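PDB 7DSZ: Amuc_1102 from Akkermansia muciniphila, which is of unknown function but adopts an immunoglobulin-like fold related to archaeal type IV pilus proteins, which suggests a role in a pilus-like assembly. Local coordinates for residues V19-E24 against I56-E61; A73-F78 against E97-N102. One frame throughout, in Å; residues are numbered along the deposited sequence.

Contact 1 of 2, residues V19-E24 against I56-E61; sequences VRVSLE and IPFKVE
The ring of Phe58 meets Val21 obliquely: Val21 CG1 lies 4.0 Å from Phe58 CD2. The edge of the ring follows its own strand, with Ile56 O and Val60 CG2 in its plane. CG stands between the backbone N and the carbonyl carbon (chi1 74°), which directs the end of the ring away from strand 19-23 and leaves CB as the part of Phe58 that Leu23 meets. Leu23 CD2 packs against Phe58 CB at 3.7 Å, and the same Leu23 CD2 lies 4.0 Å from Ile56 CD1. At the other end of the same apolar face, Val19 CG1 touches Val60 CG1 at 3.6 Å.

The backbone evidence is of a regular antiparallel ladder, with the segment axes at 156°. Two hydrogen-bonded pairs close it: Arg20 N to Glu61 O is 2.9 Å and Glu61 N to Arg20 O 2.8 Å, while Ser22 N reaches Lys59 O at 2.8 Å and Lys59 N returns to Ser22 O at 3.1 Å. Beyond them, the amide of Glu24 donates to Pro57 O, and the aliphatic CB and CG of Glu24 cross the proline ring at about a right angle. On the polar face, Arg20 bends at chi2 so that NH1 turns back to Val19 O; the oxygen lies in the guanidinium plane, but the donor stands 48° out of the carbonyl plane.

The apolar face is covered by other strands: Val21 packs on Val148 and Ala149 of strand 146-152 and on Val141 of strand 134-143, and Leu23 on Tyr151. Along the other edge of strand 50-63, backbone hydrogen bonds from Ile56 to Ala111 and from Phe58 to Thr109 attach strand 109-115, making 50-63 the middle strand of a three-stranded antiparallel sheet.

Contact 2 of 2, residues A73-F78 against E97-N102; sequences ALTFKF and EVKYVN
Phe76 and Tyr100 form an edge-to-face pair on the buried face of a beta hairpin, strands 70-83 and 91-104, within the immunoglobulin-like fold. The edge of Tyr100 is offset over the face of Phe76, with the planes at 89° and the centroids 5.4 Å apart; Tyr100 CD2 comes to 3.6 Å from Phe76 CD1. Val98 CG1, from the same strand, sits over one face of the Tyr100 ring, offset toward its rim, and Val98 CG2 packs on Phe78 CE1 at 3.8 Å. With a serine in place of Phe76, the Tyr100 edge would lose the ring face it rests against and a gap would probably open in this apolar layer.

Backbone hydrogen bonding is reciprocal in both hydrogen-bonded pairs, Leu74 with Tyr100 and Phe76 with Val98; Phe76 N to Val98 O is 2.8 Å. The phenol of Tyr100 is held by the backbone N of Ser112, in strand 109-115.

The opposite face is mixed: Thr75, Lys77, Glu97 and Lys99 lie on it with Ala73 and Val101. Lys77 and Glu97 run side by side through their methylenes (Lys77 CG to Glu97 CG, 3.7 Å), but Lys77 NZ makes a salt bridge with Glu142, and Glu97 OE1 a hydrogen bond with the hydroxyl of Tyr95. Lys99 lays CE on Ala73 CB at 3.6 Å. Its NZ makes a weak hydrogen bond to Tyr174 of the second subunit, and the bend at chi4 (116°) also brings NZ to a water, 3.2 Å away, that accepts from it and sits 2.8 Å from Thr75 OG1.

The two contacts follow in series: the pairing of 19-24 with 56-61 is complete before 73-78 begins, and strands 50-63 and 70-83 are consecutive in the chain. Their centres are about 12 Å apart, on different sheets: contact 1 in the three-stranded antiparallel sheet, contact 2 in the larger mixed sheet. Apolar side chains join them. Phe58 CE1 lies 3.5 Å from Phe76 CZ, with the ring planes at about 50°, and Leu74 CD1 reaches both Val21 CG2 and Val60 CG2 at 3.9 Å. The two sheets thus share one hydrophobic interior, consistent with the packed sheets of an immunoglobulin-like domain, while at contact 2 Asn102 also hydrogen-bonds Ser119 and Arg122 of the second subunit.

Contact 1 of 2, residues V19-E24 against I56-E61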
ATOM      1  N   VAL C  19      22.913 -16.023  13.058  1.00 22.68           N
ATOM      2  CA  VAL C  19      22.907 -15.685  11.646  1.00 22.59           C
ATOM      3  C   VAL C  19      24.069 -14.745  11.366  1.00 23.66           C
ATOM      4  O   VAL C  19      24.359 -13.851  12.171  1.00 24.59           O
ATOM      5  CB  VAL C  19      21.545 -15.045  11.277  1.00 28.79           C
ATOM      6  CG1 VAL C  19      21.611 -14.320   9.970  1.00 30.17           C
ATOM      7  CG2 VAL C  19      20.452 -16.116  11.271  1.00 30.71           C
ATOM      8  N   ARG C  20      24.730 -14.948  10.232  1.00 21.93           N
ATOM      9  CA  ARG C  20      25.757 -14.048   9.737  1.00 23.28           C
ATOM     10  C   ARG C  20      25.406 -13.582   8.333  1.00 23.91           C
ATOM     11  O   ARG C  20      24.997 -14.382   7.481  1.00 26.03           O
ATOM     12  CB  ARG C  20      27.127 -14.717   9.728  1.00 26.04           C
ATOM     13  CG  ARG C  20      27.620 -15.033  11.135  1.00 22.70           C
ATOM     14  CD  ARG C  20      27.892 -13.748  11.909  1.00 30.69           C
ATOM     15  NE  ARG C  20      28.308 -13.992  13.289  1.00 34.61           N
ATOM     16  CZ  ARG C  20      27.492 -14.000  14.339  1.00 31.22           C
ATOM     17  NH1 ARG C  20      26.187 -13.775  14.199  1.00 27.32           N
ATOM     18  NH2 ARG C  20      27.985 -14.226  15.548  1.00 28.57           N
ATOM     19  N   VAL C  21      25.576 -12.288   8.099  1.00 21.28           N
ATOM     20  CA  VAL C  21      25.213 -11.654   6.839  1.00 19.71           C
ATOM     21  C   VAL C  21      26.470 -11.057   6.221  1.00 23.42           C
ATOM     22  O   VAL C  21      27.156 -10.243   6.849  1.00 24.11           O
ATOM     23  CB  VAL C  21      24.137 -10.574   7.049  1.00 17.98           C
ATOM     24  CG1 VAL C  21      23.831  -9.880   5.738  1.00 22.14           C
ATOM     25  CG2 VAL C  21      22.874 -11.211   7.620  1.00 18.75           C
ATOM     26  N   SER C  22      26.789 -11.481   5.007  1.00 19.90           N
ATOM     27  CA  SER C  22      27.906 -10.929   4.255  0.50 21.55           C
ATOM     28  C   SER C  22      27.365  -9.843   3.332  1.00 24.04           C
ATOM     29  O   SER C  22      26.661 -10.143   2.367  1.00 22.24           O
ATOM     30  CB  SER C  22      28.616 -12.015   3.453  0.50 26.71           C
ATOM     31  OG  SER C  22      29.661 -11.451   2.682  0.50 30.08           O
ATOM     32  N   LEU C  23      27.688  -8.586   3.630  1.00 23.24           N
ATOM     33  CA  LEU C  23      27.271  -7.452   2.805  1.00 23.44           C
ATOM     34  C   LEU C  23      28.340  -7.089   1.789  1.00 27.69           C
ATOM     35  O   LEU C  23      29.535  -7.171   2.073  1.00 26.72           O
ATOM     36  CB  LEU C  23      26.989  -6.222   3.670  1.00 21.21           C
ATOM     37  CG  LEU C  23      25.860  -6.297   4.685  1.00 23.34           C
ATOM     38  CD1 LEU C  23      25.876  -5.039   5.549  1.00 21.83           C
ATOM     39  CD2 LEU C  23      24.509  -6.427   3.958  1.00 21.36           C
ATOM     40  N   GLU C  24      27.905  -6.676   0.601  1.00 22.39           N
ATOM     41  CA  GLU C  24      28.801  -5.990  -0.310  1.00 24.07           C
ATOM     42  C   GLU C  24      28.562  -4.495  -0.113  1.00 22.50           C
ATOM     43  O   GLU C  24      28.331  -4.068   1.015  1.00 27.89           O
ATOM     44  CB  GLU C  24      28.586  -6.458  -1.753  1.00 26.93           C
ATOM     45  CG  GLU C  24      28.710  -7.998  -1.919  1.00 29.30           C
ATOM     46  CD  GLU C  24      30.055  -8.555  -1.448  1.00 38.99           C
ATOM     47  OE1 GLU C  24      31.083  -7.858  -1.603  1.00 31.14           O
ATOM     48  OE2 GLU C  24      30.084  -9.695  -0.919  1.00 36.76           O
ATOM     49  N   ILE C  56      22.045  -3.099  -2.409  1.00 17.13           N
ATOM     50  CA  ILE C  56      23.151  -3.741  -1.714  1.00 14.70           C
ATOM     51  C   ILE C  56      23.057  -5.259  -1.822  1.00 17.94           C
ATOM     52  O   ILE C  56      22.070  -5.855  -1.375  1.00 15.71           O
ATOM     53  CB  ILE C  56      23.277  -3.297  -0.242  1.00 16.57           C
ATOM     54  CG1 ILE C  56      24.515  -3.931   0.407  1.00 18.15           C
ATOM     55  CG2 ILE C  56      22.002  -3.555   0.580  1.00 16.04           C
ATOM     56  CD1 ILE C  56      24.985  -3.146   1.659  1.00 16.69           C
ATOM     57  N   PRO C  57      24.032  -5.922  -2.439  1.00 17.39           N
ATOM     58  CA  PRO C  57      24.041  -7.385  -2.456  1.00 16.44           C
ATOM     59  C   PRO C  57      24.359  -7.939  -1.083  1.00 14.97           C
ATOM     60  O   PRO C  57      25.135  -7.355  -0.326  1.00 18.49           O
ATOM     61  CB  PRO C  57      25.179  -7.736  -3.428  1.00 19.57           C
ATOM     62  CG  PRO C  57      25.610  -6.466  -4.068  1.00 18.78           C
ATOM     63  CD  PRO C  57      25.206  -5.345  -3.110  1.00 18.56           C
ATOM     64  N   PHE C  58      23.772  -9.096  -0.778  1.00 17.87           N
ATOM     65  CA  PHE C  58      24.124  -9.765   0.468  1.00 17.63           C
ATOM     66  C   PHE C  58      23.840 -11.257   0.374  1.00 19.52           C
ATOM     67  O   PHE C  58      23.116 -11.719  -0.506  1.00 18.26           O
ATOM     68  CB  PHE C  58      23.399  -9.145   1.668  1.00 16.93           C
ATOM     69  CG  PHE C  58      21.929  -9.477   1.766  1.00 19.67           C
ATOM     70  CD1 PHE C  58      20.983  -8.704   1.115  1.00 17.72           C
ATOM     71  CD2 PHE C  58      21.496 -10.510   2.573  1.00 17.70           C
ATOM     72  CE1 PHE C  58      19.630  -8.977   1.254  1.00 15.84           C
ATOM     73  CE2 PHE C  58      20.147 -10.790   2.718  1.00 18.59           C
ATOM     74  CZ  PHE C  58      19.209 -10.031   2.050  1.00 16.85           C
ATOM     75  N   LYS C  59      24.457 -12.005   1.296  1.00 18.69           N
ATOM     76  CA  LYS C  59      24.241 -13.439   1.428  1.00 20.13           C
ATOM     77  C   LYS C  59      24.203 -13.766   2.916  1.00 19.80           C
ATOM     78  O   LYS C  59      24.915 -13.140   3.706  1.00 21.99           O
ATOM     79  CB  LYS C  59      25.347 -14.247   0.714  1.00 24.04           C
ATOM     80  CG  LYS C  59      25.200 -15.755   0.872  1.00 24.29           C
ATOM     81  CD  LYS C  59      26.382 -16.489   0.233  1.00 33.82           C
ATOM     82  CE  LYS C  59      26.095 -16.814  -1.210  1.00 32.73           C
ATOM     83  NZ  LYS C  59      27.076 -17.814  -1.761  1.00 32.84           N
ATOM     84  N   VAL C  60      23.357 -14.721   3.295  1.00 18.77           N
ATOM     85  CA  VAL C  60      23.154 -15.115   4.688  1.00 17.96           C
ATOM     86  C   VAL C  60      23.733 -16.506   4.908  1.00 17.74           C
ATOM     87  O   VAL C  60      23.585 -17.384   4.056  1.00 19.96           O
ATOM     88  CB  VAL C  60      21.658 -15.120   5.062  1.00 20.60           C
ATOM     89  CG1 VAL C  60      21.472 -15.394   6.554  1.00 20.47           C
ATOM     90  CG2 VAL C  60      21.005 -13.812   4.654  1.00 19.91           C
ATOM     91  N   GLU C  61      24.334 -16.723   6.077  1.00 21.12           N
ATOM     92  CA  GLU C  61      24.663 -18.072   6.532  1.00 20.32           C
ATOM     93  C   GLU C  61      24.212 -18.199   7.978  1.00 19.13           C
ATOM     94  O   GLU C  61      23.937 -17.200   8.642  1.00 20.98           O
ATOM     95  CB  GLU C  61      26.167 -18.378   6.399  1.00 22.26           C
ATOM     96  CG  GLU C  61      26.739 -18.272   4.964  1.00 23.02           C
ATOM     97  CD  GLU C  61      26.278 -19.384   4.027  1.00 24.21           C
ATOM     98  OE1 GLU C  61      25.619 -20.342   4.496  1.00 25.12           O
ATOM     99  OE2 GLU C  61      26.601 -19.306   2.818  1.00 28.82           O
TER

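Contact 2 of 2, residues A73-F78 against E97-N102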
ATOM      1  N   ALA C  73      13.232 -13.580   9.283  1.00 21.04           N
ATOM      2  CA  ALA C  73      13.282 -12.163   8.921  1.00 18.51           C
ATOM      3  C   ALA C  73      14.675 -11.607   9.167  1.00 19.99           C
ATOM      4  O   ALA C  73      15.451 -12.153   9.948  1.00 21.07           O
ATOM      5  CB  ALA C  73      12.267 -11.330   9.711  1.00 21.34           C
ATOM      6  N   LEU C  74      14.961 -10.491   8.492  1.00 18.96           N
ATOM      7  CA  LEU C  74      16.128  -9.650   8.730  1.00 16.67           C
ATOM      8  C   LEU C  74      15.661  -8.216   8.601  1.00 21.88           C
ATOM      9  O   LEU C  74      14.900  -7.896   7.681  1.00 19.79           O
ATOM     10  CB  LEU C  74      17.238  -9.873   7.694  1.00 19.15           C
ATOM     11  CG  LEU C  74      18.135 -11.085   7.737  1.00 22.38           C
ATOM     12  CD1 LEU C  74      19.091 -11.003   6.563  1.00 20.55           C
ATOM     13  CD2 LEU C  74      18.893 -11.078   9.084  1.00 20.32           C
ATOM     14  N   THR C  75      16.131  -7.346   9.483  1.00 21.38           N
ATOM     15  CA  THR C  75      15.801  -5.929   9.380  1.00 16.95           C
ATOM     16  C   THR C  75      17.000  -5.169   8.830  1.00 19.47           C
ATOM     17  O   THR C  75      18.103  -5.254   9.380  1.00 21.05           O
ATOM     18  CB  THR C  75      15.369  -5.374  10.738  1.00 21.27           C
ATOM     19  OG1 THR C  75      14.139  -6.000  11.119  1.00 24.01           O
ATOM     20  CG2 THR C  75      15.146  -3.870  10.654  1.00 25.70           C
ATOM     21  N   PHE C  76      16.796  -4.464   7.725  1.00 18.46           N
ATOM     22  CA  PHE C  76      17.821  -3.620   7.127  1.00 16.83           C
ATOM     23  C   PHE C  76      17.516  -2.173   7.473  1.00 20.33           C
ATOM     24  O   PHE C  76      16.415  -1.697   7.202  1.00 21.31           O
ATOM     25  CB  PHE C  76      17.847  -3.779   5.604  1.00 17.17           C
ATOM     26  CG  PHE C  76      18.622  -4.969   5.132  1.00 17.31           C
ATOM     27  CD1 PHE C  76      18.197  -6.254   5.442  1.00 17.25           C
ATOM     28  CD2 PHE C  76      19.773  -4.805   4.378  1.00 17.08           C
ATOM     29  CE1 PHE C  76      18.911  -7.364   5.000  1.00 17.43           C
ATOM     30  CE2 PHE C  76      20.500  -5.916   3.935  1.00 18.45           C
ATOM     31  CZ  PHE C  76      20.059  -7.202   4.261  1.00 17.26           C
ATOM     32  N   LYS C  77      18.492  -1.470   8.041  1.00 17.78           N
ATOM     33  CA  LYS C  77      18.354  -0.045   8.319  1.00 17.61           C
ATOM     34  C   LYS C  77      19.264   0.710   7.362  1.00 18.02           C
ATOM     35  O   LYS C  77      20.474   0.461   7.323  1.00 19.07           O
ATOM     36  CB  LYS C  77      18.692   0.261   9.778  1.00 18.15           C
ATOM     37  CG  LYS C  77      17.736  -0.397  10.744  1.00 22.49           C
ATOM     38  CD  LYS C  77      18.152  -0.179  12.204  1.00 25.54           C
ATOM     39  CE  LYS C  77      17.031  -0.619  13.163  1.00 33.98           C
ATOM     40  NZ  LYS C  77      17.439  -0.449  14.593  1.00 33.38           N
ATOM     41  N   PHE C  78      18.669   1.585   6.552  1.00 16.75           N
ATOM     42  CA  PHE C  78      19.403   2.372   5.575  1.00 18.28           C
ATOM     43  C   PHE C  78      19.562   3.802   6.076  1.00 17.09           C
ATOM     44  O   PHE C  78      18.599   4.398   6.559  1.00 17.93           O
ATOM     45  CB  PHE C  78      18.671   2.410   4.236  1.00 18.21           C
ATOM     46  CG  PHE C  78      18.563   1.071   3.554  1.00 14.18           C
ATOM     47  CD1 PHE C  78      17.551   0.190   3.918  1.00 14.41           C
ATOM     48  CD2 PHE C  78      19.445   0.712   2.553  1.00 17.57           C
ATOM     49  CE1 PHE C  78      17.423  -1.037   3.282  1.00 17.87           C
ATOM     50  CE2 PHE C  78      19.336  -0.517   1.905  1.00 21.07           C
ATOM     51  CZ  PHE C  78      18.319  -1.386   2.266  1.00 18.94           C
ATOM     52  N   GLU C  97      13.783   1.746   7.560  1.00 16.25           N
ATOM     53  CA  GLU C  97      13.804   0.346   7.976  1.00 17.98           C
ATOM     54  C   GLU C  97      13.030  -0.490   6.968  1.00 18.85           C
ATOM     55  O   GLU C  97      11.881  -0.162   6.642  1.00 19.58           O
ATOM     56  CB  GLU C  97      13.161   0.157   9.347  1.00 24.24           C
ATOM     57  CG  GLU C  97      14.086   0.280  10.505  1.00 37.43           C
ATOM     58  CD  GLU C  97      13.357   0.160  11.839  1.00 48.58           C
ATOM     59  OE1 GLU C  97      13.346   1.154  12.611  1.00 41.66           O
ATOM     60  OE2 GLU C  97      12.788  -0.927  12.096  1.00 43.12           O
ATOM     61  N   VAL C  98      13.652  -1.562   6.486  1.00 17.43           N
ATOM     62  CA  VAL C  98      13.002  -2.544   5.620  1.00 17.70           C
ATOM     63  C   VAL C  98      13.130  -3.897   6.302  1.00 18.82           C
ATOM     64  O   VAL C  98      14.250  -4.382   6.510  1.00 19.72           O
ATOM     65  CB  VAL C  98      13.626  -2.578   4.215  1.00 18.21           C
ATOM     66  CG1 VAL C  98      12.877  -3.547   3.306  1.00 18.31           C
ATOM     67  CG2 VAL C  98      13.650  -1.176   3.593  1.00 17.38           C
ATOM     68  N   LYS C  99      11.998  -4.512   6.654  1.00 18.19           N
ATOM     69  CA  LYS C  99      12.015  -5.840   7.262  1.00 15.21           C
ATOM     70  C   LYS C  99      11.708  -6.852   6.168  1.00 17.02           C
ATOM     71  O   LYS C  99      10.617  -6.836   5.592  1.00 20.91           O
ATOM     72  CB  LYS C  99      11.009  -5.948   8.408  1.00 19.51           C
ATOM     73  CG  LYS C  99      11.068  -7.300   9.132  1.00 25.18           C
ATOM     74  CD  LYS C  99      10.101  -7.338  10.314  1.00 31.74           C
ATOM     75  CE  LYS C  99      10.080  -8.714  10.980  1.00 39.75           C
ATOM     76  NZ  LYS C  99      10.584  -8.697  12.395  1.00 45.41           N
ATOM     77  N   TYR C 100      12.680  -7.701   5.859  1.00 17.20           N
ATOM     78  CA  TYR C 100      12.503  -8.760   4.876  1.00 13.79           C
ATOM     79  C   TYR C 100      12.064 -10.017   5.597  1.00 18.11           C
ATOM     80  O   TYR C 100      12.501 -10.268   6.718  1.00 19.28           O
ATOM     81  CB  TYR C 100      13.809  -9.027   4.124  1.00 14.42           C
ATOM     82  CG  TYR C 100      14.180  -7.917   3.204  1.00 17.15           C
ATOM     83  CD1 TYR C 100      13.516  -7.748   1.993  1.00 16.79           C
ATOM     84  CD2 TYR C 100      15.170  -7.007   3.556  1.00 17.53           C
ATOM     85  CE1 TYR C 100      13.854  -6.716   1.138  1.00 16.74           C
ATOM     86  CE2 TYR C 100      15.517  -5.974   2.702  1.00 18.37           C
ATOM     87  CZ  TYR C 100      14.854  -5.835   1.508  1.00 17.55           C
ATOM     88  OH  TYR C 100      15.186  -4.812   0.659  1.00 17.42           O
ATOM     89  N   VAL C 101      11.196 -10.804   4.958  1.00 16.38           N
ATOM     90  CA  VAL C 101      10.748 -12.059   5.547  1.00 17.40           C
ATOM     91  C   VAL C 101      11.072 -13.193   4.589  1.00 16.38           C
ATOM     92  O   VAL C 101      11.198 -12.995   3.375  1.00 18.37           O
ATOM     93  CB  VAL C 101       9.241 -12.046   5.893  1.00 16.28           C
ATOM     94  CG1 VAL C 101       8.985 -11.119   7.077  1.00 20.06           C
ATOM     95  CG2 VAL C 101       8.431 -11.609   4.680  1.00 17.50           C
ATOM     96  N   ASN C 102      11.246 -14.388   5.159  1.00 17.37           N
ATOM     97  CA  ASN C 102      11.640 -15.575   4.401  1.00 18.36           C
ATOM     98  C   ASN C 102      12.939 -15.318   3.643  1.00 18.11           C
ATOM     99  O   ASN C 102      12.976 -15.319   2.415  1.00 18.48           O
ATOM    100  CB  ASN C 102      10.547 -16.001   3.409  1.00 20.35           C
ATOM    101  CG  ASN C 102       9.245 -16.356   4.072  1.00 19.20           C
ATOM    102  OD1 ASN C 102       9.204 -16.858   5.199  1.00 20.97           O
ATOM    103  ND2 ASN C 102       8.147 -16.078   3.371  1.00 19.22           N
TER
HETATM  104  O   HOH W   1      13.783  -8.708  11.906  1.00 24.94           O